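Local coordinates for protein D-isomer specific 2-hydroxyacid dehydrogenase NAD-binding (Xanthobacter autotrophicus, PDB 4XA8) that binds NADPH and probably acts as an oxidoreductase on 2-hydroxyacids of the D configuration, at residues V147-L152 with A158-L163; V52-V57 with R303-E308. All coordinates share one frame; numbering follows the deposited sequence.

Interaction 1 of 2, residues V147-L152 with A158-L163; sequences VGVLGL and AAALEL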
# COMPACT_ATOMS: atom_id res chain seq x y z
N VAL A 147 1.04 -14.66 -5.35
CA VAL A 147 0.95 -13.38 -6.12
C VAL A 147 1.75 -13.67 -7.42
O VAL A 147 2.91 -14.11 -7.37
CB VAL A 147 1.62 -12.20 -5.39
CG1 VAL A 147 1.50 -10.89 -6.15
CG2 VAL A 147 1.08 -12.04 -3.96
N GLY A 148 1.09 -13.46 -8.54
CA GLY A 148 1.63 -13.72 -9.86
C GLY A 148 1.89 -12.39 -10.56
O GLY A 148 0.96 -11.58 -10.73
N VAL A 149 3.11 -12.18 -11.02
CA VAL A 149 3.43 -11.00 -11.87
C VAL A 149 3.52 -11.45 -13.35
O VAL A 149 4.39 -12.28 -13.70
CB VAL A 149 4.78 -10.39 -11.40
CG1 VAL A 149 5.16 -9.16 -12.22
CG2 VAL A 149 4.71 -10.00 -9.96
N LEU A 150 2.59 -10.97 -14.18
CA LEU A 150 2.52 -11.28 -15.59
C LEU A 150 3.37 -10.26 -16.35
O LEU A 150 2.97 -9.12 -16.52
CB LEU A 150 1.05 -11.30 -16.03
CG LEU A 150 0.72 -11.70 -17.44
CD1 LEU A 150 0.87 -13.20 -17.62
CD2 LEU A 150 -0.71 -11.28 -17.75
N GLY A 151 4.56 -10.67 -16.76
CA GLY A 151 5.52 -9.84 -17.50
C GLY A 151 6.75 -9.63 -16.65
O GLY A 151 6.61 -9.18 -15.52
N LEU A 152 7.93 -10.05 -17.14
CA LEU A 152 9.16 -9.91 -16.34
C LEU A 152 10.27 -9.20 -17.08
O LEU A 152 11.43 -9.62 -17.02
CB LEU A 152 9.66 -11.27 -15.83
CG LEU A 152 8.75 -12.08 -14.91
CD1 LEU A 152 9.36 -13.48 -14.74
CD2 LEU A 152 8.56 -11.41 -13.55
N ALA A 158 11.65 -6.15 -11.49
CA ALA A 158 11.89 -5.38 -10.25
C ALA A 158 10.73 -5.45 -9.26
O ALA A 158 10.94 -5.58 -8.00
CB ALA A 158 12.22 -3.92 -10.55
N ALA A 159 9.49 -5.41 -9.77
CA ALA A 159 8.32 -5.52 -8.87
C ALA A 159 8.26 -6.91 -8.27
O ALA A 159 8.02 -7.08 -7.04
CB ALA A 159 7.05 -5.22 -9.66
N ALA A 160 8.49 -7.95 -9.07
CA ALA A 160 8.49 -9.32 -8.52
C ALA A 160 9.55 -9.57 -7.41
O ALA A 160 9.25 -10.17 -6.38
CB ALA A 160 8.58 -10.35 -9.61
N LEU A 161 10.76 -9.07 -7.61
CA LEU A 161 11.81 -9.14 -6.58
C LEU A 161 11.41 -8.40 -5.32
O LEU A 161 11.66 -8.89 -4.18
CB LEU A 161 13.14 -8.54 -7.08
CG LEU A 161 13.87 -9.37 -8.15
CD1 LEU A 161 14.98 -8.53 -8.82
CD2 LEU A 161 14.38 -10.64 -7.55
N GLU A 162 10.80 -7.23 -5.46
CA GLU A 162 10.38 -6.45 -4.28
C GLU A 162 9.27 -7.16 -3.50
O GLU A 162 9.28 -7.20 -2.28
CB GLU A 162 9.90 -5.04 -4.64
CG GLU A 162 9.63 -4.15 -3.41
CD GLU A 162 10.83 -3.91 -2.50
OE1 GLU A 162 11.99 -3.87 -2.98
OE2 GLU A 162 10.61 -3.74 -1.26
N LEU A 163 8.31 -7.71 -4.22
CA LEU A 163 7.25 -8.52 -3.59
C LEU A 163 7.77 -9.72 -2.80
O LEU A 163 7.29 -10.03 -1.69
CB LEU A 163 6.25 -8.98 -4.64
CG LEU A 163 5.33 -7.94 -5.26
CD1 LEU A 163 4.59 -8.51 -6.46
CD2 LEU A 163 4.32 -7.42 -4.24
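Val149 points its side chain at the helix and meets two residues of it with a single methyl. Its CG2 lies 3.8 Å from Leu163 CD1 and 3.9 Å from Ala160 CB, so one methyl touches two residues a helical turn apart. Leu163 CD1 in turn touches Val147 CG1 at 3.9 Å, where the two side chains cross at about a right angle. CG of Leu163 stands anti to its carbonyl carbon (chi1 -71°), and the chain then runs out extended beyond CG, which brings CD1 against both valines. No hydrogen bond crosses the interface; methyl against methyl is all that joins the segments here. The strand 147-150 and the helix 158-163 run nearly antiparallel (167°), their axes 9.1 Å apart, a spacing consistent with the small Ala160 facing the strand. Packing thins past the strand end: Leu152 CD2 reaches Ala160 CB at a slacker 4.1 Å. On the helix surface turned from the strand, Leu161 is exposed to solvent, while Glu162 is buried against the second subunit, its OE1 in a salt bridge with Arg165 there. Gly151, with phi at 115°, opens the turn toward the helix and matches the first glycine of a Rossmann-type GxGxxG sequence, consistent with the NADPH-binding loop; Leu152 and Gly156 contact NADPH in a structure of this protein, although this chain holds none. The contact is thus the first strand-turn-helix of a Rossmann fold. Helix 103-119 covers one flank, with Val115 against both Val147 and Leu163, while strand 146-150 is hydrogen-bonded between strands 169-174 and 201-204, and helix 154-165 leads on to strand 169-174 as the beta-alpha-beta crossover.

Interaction 2 of 2, residues V52-V57 with R303-E308; sequences VRYALV and RIEAGE
Arg53 and Glu305 form a salt bridge, with NH2 of Arg53 2.7 Å from OE2 of Glu305. The carboxylate comes over one face of the guanidinium instead of to its edge, the two planes 75° apart; OE2 lies well out of the guanidinium plane, so no N-H points at it and the attraction is one of charge alone. Beside it, Tyr54 brings CE1, at its ring edge, to 3.8 Å from CG2 of Ile304, a purely apolar touch. The tyrosine OH and the Glu305 carboxylate are modelled implausibly close, and their exact relation is doubtful. The bend of Glu305 at chi2 (-69°) turns its carboxylate toward the Arg53 guanidinium. Further out, CB of Arg53 lies 3.8 Å above the centre of the Tyr54 ring, covering one face, and NH1 of Arg53 donates to the backbone O of Ser7, giving the guanidinium a second tie. Behind Glu305 the helix finishes in a Schellman motif, Gly307 taking the positive phi, with Glu308 N bonded to Arg303 O. The contact lies away from the cofactor site and joins the last turn of helix 290-306 to a parallel five-stranded sheet. There strand 52-57 is central, bonded through its backbone to strands 9-13 and 73-76, while Tyr54 and Leu56 also pack on Ile301 and Ile297 of the same helix.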
# COMPACT_ATOMS: atom_id res chain seq x y z
N VAL A 52 6.72 25.97 -34.64
CA VAL A 52 6.75 24.81 -33.74
C VAL A 52 7.70 23.77 -34.27
O VAL A 52 7.55 23.28 -35.39
CB VAL A 52 5.36 24.17 -33.62
CG1 VAL A 52 5.43 22.88 -32.83
CG2 VAL A 52 4.41 25.14 -32.94
N ARG A 53 8.69 23.42 -33.47
CA ARG A 53 9.73 22.50 -33.93
C ARG A 53 9.87 21.26 -33.07
O ARG A 53 10.50 20.28 -33.48
CB ARG A 53 11.04 23.26 -34.04
CG ARG A 53 10.99 24.34 -35.10
CD ARG A 53 12.20 25.23 -35.03
NE ARG A 53 13.36 24.65 -35.70
CZ ARG A 53 14.56 25.23 -35.79
NH1 ARG A 53 14.78 26.41 -35.23
NH2 ARG A 53 15.54 24.60 -36.42
N TYR A 54 9.26 21.28 -31.90
CA TYR A 54 9.32 20.14 -30.99
C TYR A 54 7.90 19.85 -30.50
O TYR A 54 7.12 20.79 -30.30
CB TYR A 54 10.28 20.46 -29.84
CG TYR A 54 11.40 21.42 -30.23
CD1 TYR A 54 12.48 21.00 -31.02
CD2 TYR A 54 11.35 22.76 -29.85
CE1 TYR A 54 13.49 21.88 -31.38
CE2 TYR A 54 12.35 23.65 -30.22
CZ TYR A 54 13.41 23.20 -30.99
OH TYR A 54 14.38 24.10 -31.35
N ALA A 55 7.57 18.57 -30.36
CA ALA A 55 6.29 18.12 -29.81
C ALA A 55 6.48 17.13 -28.66
O ALA A 55 7.14 16.10 -28.83
CB ALA A 55 5.44 17.51 -30.93
N LEU A 56 5.92 17.47 -27.50
CA LEU A 56 5.90 16.61 -26.33
C LEU A 56 4.46 16.15 -26.15
O LEU A 56 3.59 16.96 -25.87
CB LEU A 56 6.38 17.39 -25.11
CG LEU A 56 6.29 16.70 -23.74
CD1 LEU A 56 7.20 15.50 -23.76
CD2 LEU A 56 6.70 17.70 -22.66
N VAL A 57 4.21 14.86 -26.36
CA VAL A 57 2.84 14.40 -26.52
C VAL A 57 2.52 13.06 -25.87
O VAL A 57 3.40 12.18 -25.70
CB VAL A 57 2.46 14.26 -28.01
CG1 VAL A 57 2.62 15.55 -28.78
CG2 VAL A 57 3.28 13.15 -28.66
N ARG A 303 20.53 19.38 -28.91
CA ARG A 303 21.20 18.43 -29.81
C ARG A 303 20.62 18.45 -31.23
O ARG A 303 21.36 18.49 -32.20
CB ARG A 303 21.17 17.01 -29.26
CG ARG A 303 22.13 16.82 -28.10
CD ARG A 303 21.76 15.63 -27.24
NE ARG A 303 22.80 15.32 -26.24
CZ ARG A 303 23.70 14.34 -26.36
NH1 ARG A 303 24.58 14.15 -25.40
NH2 ARG A 303 23.73 13.55 -27.44
N ILE A 304 19.29 18.44 -31.33
CA ILE A 304 18.63 18.46 -32.63
C ILE A 304 19.00 19.76 -33.36
O ILE A 304 19.28 19.75 -34.55
CB ILE A 304 17.08 18.22 -32.51
CG1 ILE A 304 16.50 17.70 -33.82
CG2 ILE A 304 16.33 19.47 -32.13
CD1 ILE A 304 16.74 16.22 -34.06
N GLU A 305 19.08 20.86 -32.61
CA GLU A 305 19.45 22.16 -33.17
C GLU A 305 20.95 22.32 -33.51
O GLU A 305 21.32 23.23 -34.25
CB GLU A 305 18.99 23.29 -32.23
CG GLU A 305 17.48 23.36 -32.05
CD GLU A 305 16.70 23.82 -33.28
OE1 GLU A 305 15.66 24.48 -33.10
OE2 GLU A 305 17.10 23.52 -34.43
N ALA A 306 21.80 21.44 -32.98
CA ALA A 306 23.21 21.42 -33.36
C ALA A 306 23.56 20.22 -34.25
O ALA A 306 24.72 20.01 -34.58
CB ALA A 306 24.08 21.42 -32.11
N GLY A 307 22.55 19.43 -34.63
CA GLY A 307 22.77 18.28 -35.50
C GLY A 307 23.53 17.16 -34.81
O GLY A 307 24.28 16.42 -35.44
N GLU A 308 23.34 17.05 -33.50
CA GLU A 308 23.91 15.96 -32.73
C GLU A 308 22.87 14.88 -32.53
O GLU A 308 21.67 15.18 -32.49
CB GLU A 308 24.41 16.46 -31.39
CG GLU A 308 25.29 17.69 -31.50
CD GLU A 308 25.98 18.03 -30.20
OE1 GLU A 308 25.43 17.70 -29.13
OE2 GLU A 308 27.07 18.63 -30.26

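Interactions 1 and 2 lie on opposite sides of the chain's centre, their own centres 37 Å apart and their nearest atoms about 23 Å apart, without touching. Each belongs to a different parallel sheet: interaction 1 to the seven-stranded one of the NAD-binding domain, interaction 2 to the five-stranded one that holds strand 52-57. Along the chain 147-163 is nested inside the loop closed by 52-57 and 303-308. The chain therefore builds the first sheet, passes through the whole cofactor-binding sheet, and returns with helix 290-306 to pack on the first, the two-domain layout of D-2-hydroxyacid dehydrogenases, in which the cofactor probably binds at the cleft between them.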